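Local coordinates for protein dephospho-CoA kinase (Campylobacter jejuni subsp. jejuni serotype O:2, PDB 4ZO4) that probably phosphorylates the 3'-hydroxyl group of dephospho-CoA at the expense of ATP, the last step of coenzyme A biosynthesis, at residues A[49-54]-A[61-66]; A[55-60]-A[79-84]. One frame throughout, in Å; residues are numbered along the deposited sequence.

Interactions 1 and 2 are adjoining parts of one helical region, their centres about 12 Å apart and each about 25 Å from the centre of the chain. Three of the four segments run consecutively from 49 to 66: interaction 1 folds 61-66 back on helix 47-54, and interaction 2 sets the intervening 55-60 on the start of helix 82-109. Direct packing joins them, with Phe54 CE1 3.4 Å from Ala84 O and Leu62 CD1 3.5 Å from Ser55 N. Both lie away from the predicted ATP site at Ala15-Thr20. Both also meet the second subunit, whose Arg161 bonds to Ile53 O and to Glu83.

Interaction 1. Residues A[49-54]-A[61-66]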
# COMPACT_ATOMS: atom_id res chain seq x y z
N GLU A 49 27.82 -4.82 -1.46
CA GLU A 49 27.07 -3.62 -1.11
C GLU A 49 25.84 -3.97 -0.27
O GLU A 49 25.56 -3.32 0.72
CB GLU A 49 26.74 -2.74 -2.32
CG GLU A 49 27.76 -1.62 -2.51
CD GLU A 49 27.90 -0.68 -1.27
OE1 GLU A 49 29.05 -0.21 -0.95
OE2 GLU A 49 26.86 -0.41 -0.60
N LEU A 50 25.16 -5.04 -0.64
CA LEU A 50 23.98 -5.51 0.09
C LEU A 50 24.30 -5.89 1.56
O LEU A 50 23.56 -5.56 2.49
CB LEU A 50 23.33 -6.69 -0.65
CG LEU A 50 22.59 -6.41 -1.98
CD1 LEU A 50 22.47 -7.66 -2.84
CD2 LEU A 50 21.19 -5.86 -1.70
N GLU A 51 25.41 -6.56 1.77
CA GLU A 51 25.84 -6.82 3.15
C GLU A 51 25.88 -5.53 3.96
O GLU A 51 25.30 -5.50 5.04
CB GLU A 51 27.19 -7.50 3.18
CG GLU A 51 27.53 -8.14 4.52
CD GLU A 51 28.17 -7.19 5.54
OE1 GLU A 51 28.04 -7.50 6.76
OE2 GLU A 51 28.79 -6.16 5.14
N LYS A 52 26.54 -4.47 3.46
CA LYS A 52 26.61 -3.15 4.18
C LYS A 52 25.22 -2.61 4.52
O LYS A 52 24.88 -2.40 5.66
CB LYS A 52 27.34 -2.07 3.36
CG LYS A 52 28.85 -2.06 3.48
CD LYS A 52 29.52 -1.81 2.13
CE LYS A 52 31.04 -1.94 2.24
NZ LYS A 52 31.77 -2.05 0.93
N ILE A 53 24.41 -2.45 3.50
CA ILE A 53 23.07 -1.89 3.59
C ILE A 53 22.21 -2.70 4.55
O ILE A 53 21.53 -2.13 5.36
CB ILE A 53 22.43 -1.88 2.17
CG1 ILE A 53 23.31 -1.06 1.18
CG2 ILE A 53 21.02 -1.31 2.19
CD1 ILE A 53 22.86 -1.15 -0.26
N PHE A 54 22.22 -4.03 4.45
CA PHE A 54 21.28 -4.88 5.21
C PHE A 54 21.78 -5.50 6.51
O PHE A 54 20.98 -5.83 7.38
CB PHE A 54 20.75 -5.98 4.30
CG PHE A 54 19.81 -5.47 3.27
CD1 PHE A 54 18.50 -5.22 3.60
CD2 PHE A 54 20.25 -5.18 2.00
CE1 PHE A 54 17.62 -4.71 2.66
CE2 PHE A 54 19.38 -4.69 1.06
CZ PHE A 54 18.06 -4.44 1.39
N ASN A 61 24.79 -13.28 9.34
CA ASN A 61 25.60 -12.85 8.23
C ASN A 61 24.82 -13.01 6.97
O ASN A 61 24.14 -14.00 6.76
CB ASN A 61 26.91 -13.63 8.15
CG ASN A 61 27.98 -12.88 7.39
OD1 ASN A 61 27.81 -12.57 6.20
ND2 ASN A 61 29.08 -12.56 8.06
N LEU A 62 24.91 -11.99 6.13
CA LEU A 62 24.31 -12.04 4.83
C LEU A 62 25.16 -12.87 3.90
O LEU A 62 24.64 -13.68 3.15
CB LEU A 62 24.13 -10.63 4.28
CG LEU A 62 22.82 -10.08 4.79
CD1 LEU A 62 22.82 -8.57 4.65
CD2 LEU A 62 21.64 -10.70 4.03
N LEU A 63 26.48 -12.66 3.98
CA LEU A 63 27.43 -13.36 3.13
C LEU A 63 27.59 -14.82 3.57
O LEU A 63 27.85 -15.10 4.74
CB LEU A 63 28.78 -12.64 3.09
CG LEU A 63 28.69 -11.17 2.65
CD1 LEU A 63 30.07 -10.53 2.57
CD2 LEU A 63 27.96 -11.03 1.32
N LYS A 64 27.41 -15.72 2.60
CA LYS A 64 27.40 -17.17 2.80
C LYS A 64 28.79 -17.74 2.65
O LYS A 64 29.23 -18.57 3.45
CB LYS A 64 26.47 -17.80 1.75
CG LYS A 64 26.05 -19.24 2.04
CD LYS A 64 24.64 -19.55 1.54
CE LYS A 64 24.59 -19.93 0.06
NZ LYS A 64 23.19 -20.12 -0.43
N LYS A 65 29.47 -17.32 1.60
CA LYS A 65 30.81 -17.78 1.34
C LYS A 65 31.56 -16.68 0.61
O LYS A 65 31.83 -15.63 1.20
CB LYS A 65 30.79 -19.13 0.58
CG LYS A 65 32.17 -19.77 0.39
CD LYS A 65 32.13 -21.00 -0.53
CE LYS A 65 33.45 -21.14 -1.32
NZ LYS A 65 33.51 -22.44 -2.07
N GLU A 66 31.86 -16.89 -0.67
CA GLU A 66 32.80 -16.03 -1.37
C GLU A 66 32.03 -15.00 -2.14
O GLU A 66 31.74 -15.17 -3.33
CB GLU A 66 33.73 -16.84 -2.28
CG GLU A 66 34.79 -17.60 -1.48
CD GLU A 66 35.78 -18.33 -2.35
OE1 GLU A 66 36.30 -19.38 -1.89
OE2 GLU A 66 36.03 -17.86 -3.49
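Leu62 and Glu51 bury the most surface where the loop after helix 47-54 turns back along that helix, and their CA atoms, 5.7 Å apart, mark the nearest approach of the two backbones. Leu62 touches the helix with one branch. Its CD1 methyl lies 3.3 Å from Phe54 CB and 3.8 Å from Glu51 CA, and also meets the carbonyl oxygen of Leu50, so it rests on the backbone of the last helical turn as much as on side chains. That oxygen already accepts a hydrogen bond from Phe54 N at 2.8 Å, and it lies in the plane of the Phe54 ring, at its edge. Phe54 offers Leu62 its CB, while the ring leads away from the loop toward Leu88 of helix 82-109 and Leu74 of helix 71-80. Leu74 also packs on Leu62 and so ties the two residues together from a third element.

Glu51 takes part through its methylenes. With CG anti to the backbone N (chi1 -164°) and the chain bent at the next bond, CB and CG run across the Leu63 side chain at about a right angle, with Glu51 CG 3.7 Å from Leu63 CG. Leu63 CD1 lies near Glu51 CG and Leu63 CD2 near Glu51 CB, so the leucine fork spans both methylenes. No hydrogen bond or salt bridge crosses between the segments. The loop has a polar tie elsewhere, since Leu62 is hydrogen-bonded through its backbone to Asp70. The arrangement is an apolar seam between a short helix and its following loop, within a helical region consistent with the substrate-binding, or CoA, domain of dephospho-CoA kinases, built onto the P-loop kinase fold.

Interaction 2. Residues A[55-60]-A[79-84]; sequences SPFSLK and FNNKEA
At the N-cap of helix 82-109, the amide of Asn81 meets the ring of Phe57, which closes the short 3-10 segment 55-57 following helix 47-54. Asn81 OD1 caps the helix by accepting from two backbone amides, a well-directed bond from Ala84 N at 2.9 Å and a weaker one from Glu83 N. The Ala84 donor is tilted out of the carbonyl plane. These bonds limit rotation of the amide, whose OD1 lies 3.4 Å from Phe57 CE1 and whose ND2 lies 3.5 Å from Phe57 CD1. Ring and amide are steeply inclined, their planes 69° apart, so they do not stack.

The first turn of the helix supplies two further surfaces. The extended chain of Glu83 comes at the ring obliquely and brings its carboxylate to the rim, the carboxylate plane turned steeply against the ring, with OE2 3.4 Å from Phe57 CZ and near the ring plane. The partly positive C-H edge of the ring would suit such a neighbour. The carboxylate has stronger partners in the second subunit, where Glu83 OE1 bonds to Ser164 and Glu83 OE2 forms a salt bridge with Arg161, a residue that also packs on Phe57. The aromatic ring thus sits beside a polar link across the subunit interface.

Within the chain, Ile77 of helix 71-80 touches both Phe57 and Ala84, so the ring wedges in where helix 71-80 gives way to helix 82-109. Phe57 projects toward this junction with its CG anti to the carbonyl carbon (chi1 -70°), and one face of the ring comes to lie against the helix start. Over that face stands the methyl group of Ala84, in a CH-pi contact: its CB lies 4.1 Å from the centroid of the Phe57 ring, 8° off the ring normal.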
# COMPACT_ATOMS: atom_id res chain seq x y z
N SER A 55 23.08 -5.69 6.63
CA SER A 55 23.66 -6.23 7.87
C SER A 55 23.14 -5.53 9.12
O SER A 55 22.88 -6.21 10.10
CB SER A 55 25.20 -6.21 7.85
OG SER A 55 25.71 -4.89 7.80
N PRO A 56 22.94 -4.19 9.09
CA PRO A 56 22.36 -3.60 10.33
C PRO A 56 20.95 -4.06 10.74
O PRO A 56 20.42 -3.57 11.74
CB PRO A 56 22.36 -2.07 10.06
CG PRO A 56 22.63 -1.90 8.61
CD PRO A 56 23.37 -3.15 8.14
N PHE A 57 20.31 -4.93 9.95
CA PHE A 57 18.98 -5.45 10.28
C PHE A 57 19.02 -6.79 11.00
O PHE A 57 18.02 -7.24 11.55
CB PHE A 57 18.14 -5.61 9.03
CG PHE A 57 17.73 -4.33 8.42
CD1 PHE A 57 16.65 -3.62 8.92
CD2 PHE A 57 18.41 -3.82 7.32
CE1 PHE A 57 16.26 -2.43 8.34
CE2 PHE A 57 18.02 -2.64 6.72
CZ PHE A 57 16.95 -1.94 7.24
N SER A 58 20.18 -7.43 10.97
CA SER A 58 20.34 -8.75 11.54
C SER A 58 21.66 -8.82 12.27
O SER A 58 22.55 -8.00 12.05
CB SER A 58 20.31 -9.81 10.44
OG SER A 58 20.59 -11.10 10.96
N LEU A 59 21.74 -9.77 13.19
CA LEU A 59 22.99 -10.13 13.85
C LEU A 59 23.69 -11.18 13.01
O LEU A 59 24.89 -11.40 13.16
CB LEU A 59 22.74 -10.68 15.26
CG LEU A 59 22.08 -9.75 16.28
CD1 LEU A 59 21.94 -10.45 17.64
CD2 LEU A 59 22.84 -8.43 16.43
N LYS A 60 22.93 -11.82 12.11
CA LYS A 60 23.44 -12.92 11.30
C LYS A 60 24.31 -12.38 10.19
O LYS A 60 24.58 -11.17 10.13
CB LYS A 60 22.28 -13.75 10.74
CG LYS A 60 21.30 -14.25 11.81
CD LYS A 60 22.00 -15.00 12.96
CE LYS A 60 21.09 -15.19 14.16
NZ LYS A 60 20.99 -13.97 15.01
N PHE A 79 11.04 -9.75 4.84
CA PHE A 79 9.73 -10.15 5.30
C PHE A 79 9.45 -9.52 6.68
O PHE A 79 8.36 -9.02 6.92
CB PHE A 79 9.59 -11.68 5.34
CG PHE A 79 8.28 -12.14 5.91
CD1 PHE A 79 7.09 -12.03 5.17
CD2 PHE A 79 8.22 -12.66 7.21
CE1 PHE A 79 5.88 -12.43 5.71
CE2 PHE A 79 7.00 -13.07 7.75
CZ PHE A 79 5.83 -12.95 7.00
N ASN A 80 10.44 -9.52 7.57
CA ASN A 80 10.29 -8.92 8.92
C ASN A 80 10.39 -7.41 9.01
O ASN A 80 10.09 -6.84 10.06
CB ASN A 80 11.35 -9.47 9.86
CG ASN A 80 11.26 -10.96 10.02
OD1 ASN A 80 10.19 -11.55 9.89
ND2 ASN A 80 12.41 -11.58 10.25
N ASN A 81 10.83 -6.76 7.95
CA ASN A 81 11.12 -5.34 8.03
C ASN A 81 10.68 -4.61 6.79
O ASN A 81 11.15 -4.91 5.67
CB ASN A 81 12.60 -5.15 8.26
CG ASN A 81 12.94 -3.79 8.75
OD1 ASN A 81 12.87 -2.81 7.99
ND2 ASN A 81 13.31 -3.70 10.01
N LYS A 82 9.77 -3.67 6.99
CA LYS A 82 9.22 -2.82 5.94
C LYS A 82 10.29 -1.92 5.29
O LYS A 82 10.30 -1.70 4.08
CB LYS A 82 8.09 -1.97 6.54
CG LYS A 82 7.04 -1.43 5.57
CD LYS A 82 5.86 -0.85 6.35
CE LYS A 82 4.80 -0.22 5.44
NZ LYS A 82 3.60 0.23 6.21
N GLU A 83 11.19 -1.42 6.10
CA GLU A 83 12.22 -0.53 5.63
C GLU A 83 13.19 -1.30 4.77
O GLU A 83 13.66 -0.80 3.75
CB GLU A 83 12.96 0.11 6.83
CG GLU A 83 14.03 1.12 6.45
CD GLU A 83 15.15 1.25 7.48
OE1 GLU A 83 14.84 1.25 8.69
OE2 GLU A 83 16.33 1.36 7.07
N ALA A 84 13.50 -2.53 5.18
CA ALA A 84 14.42 -3.39 4.41
C ALA A 84 13.81 -3.71 3.07
O ALA A 84 14.47 -3.64 2.05
CB ALA A 84 14.69 -4.67 5.15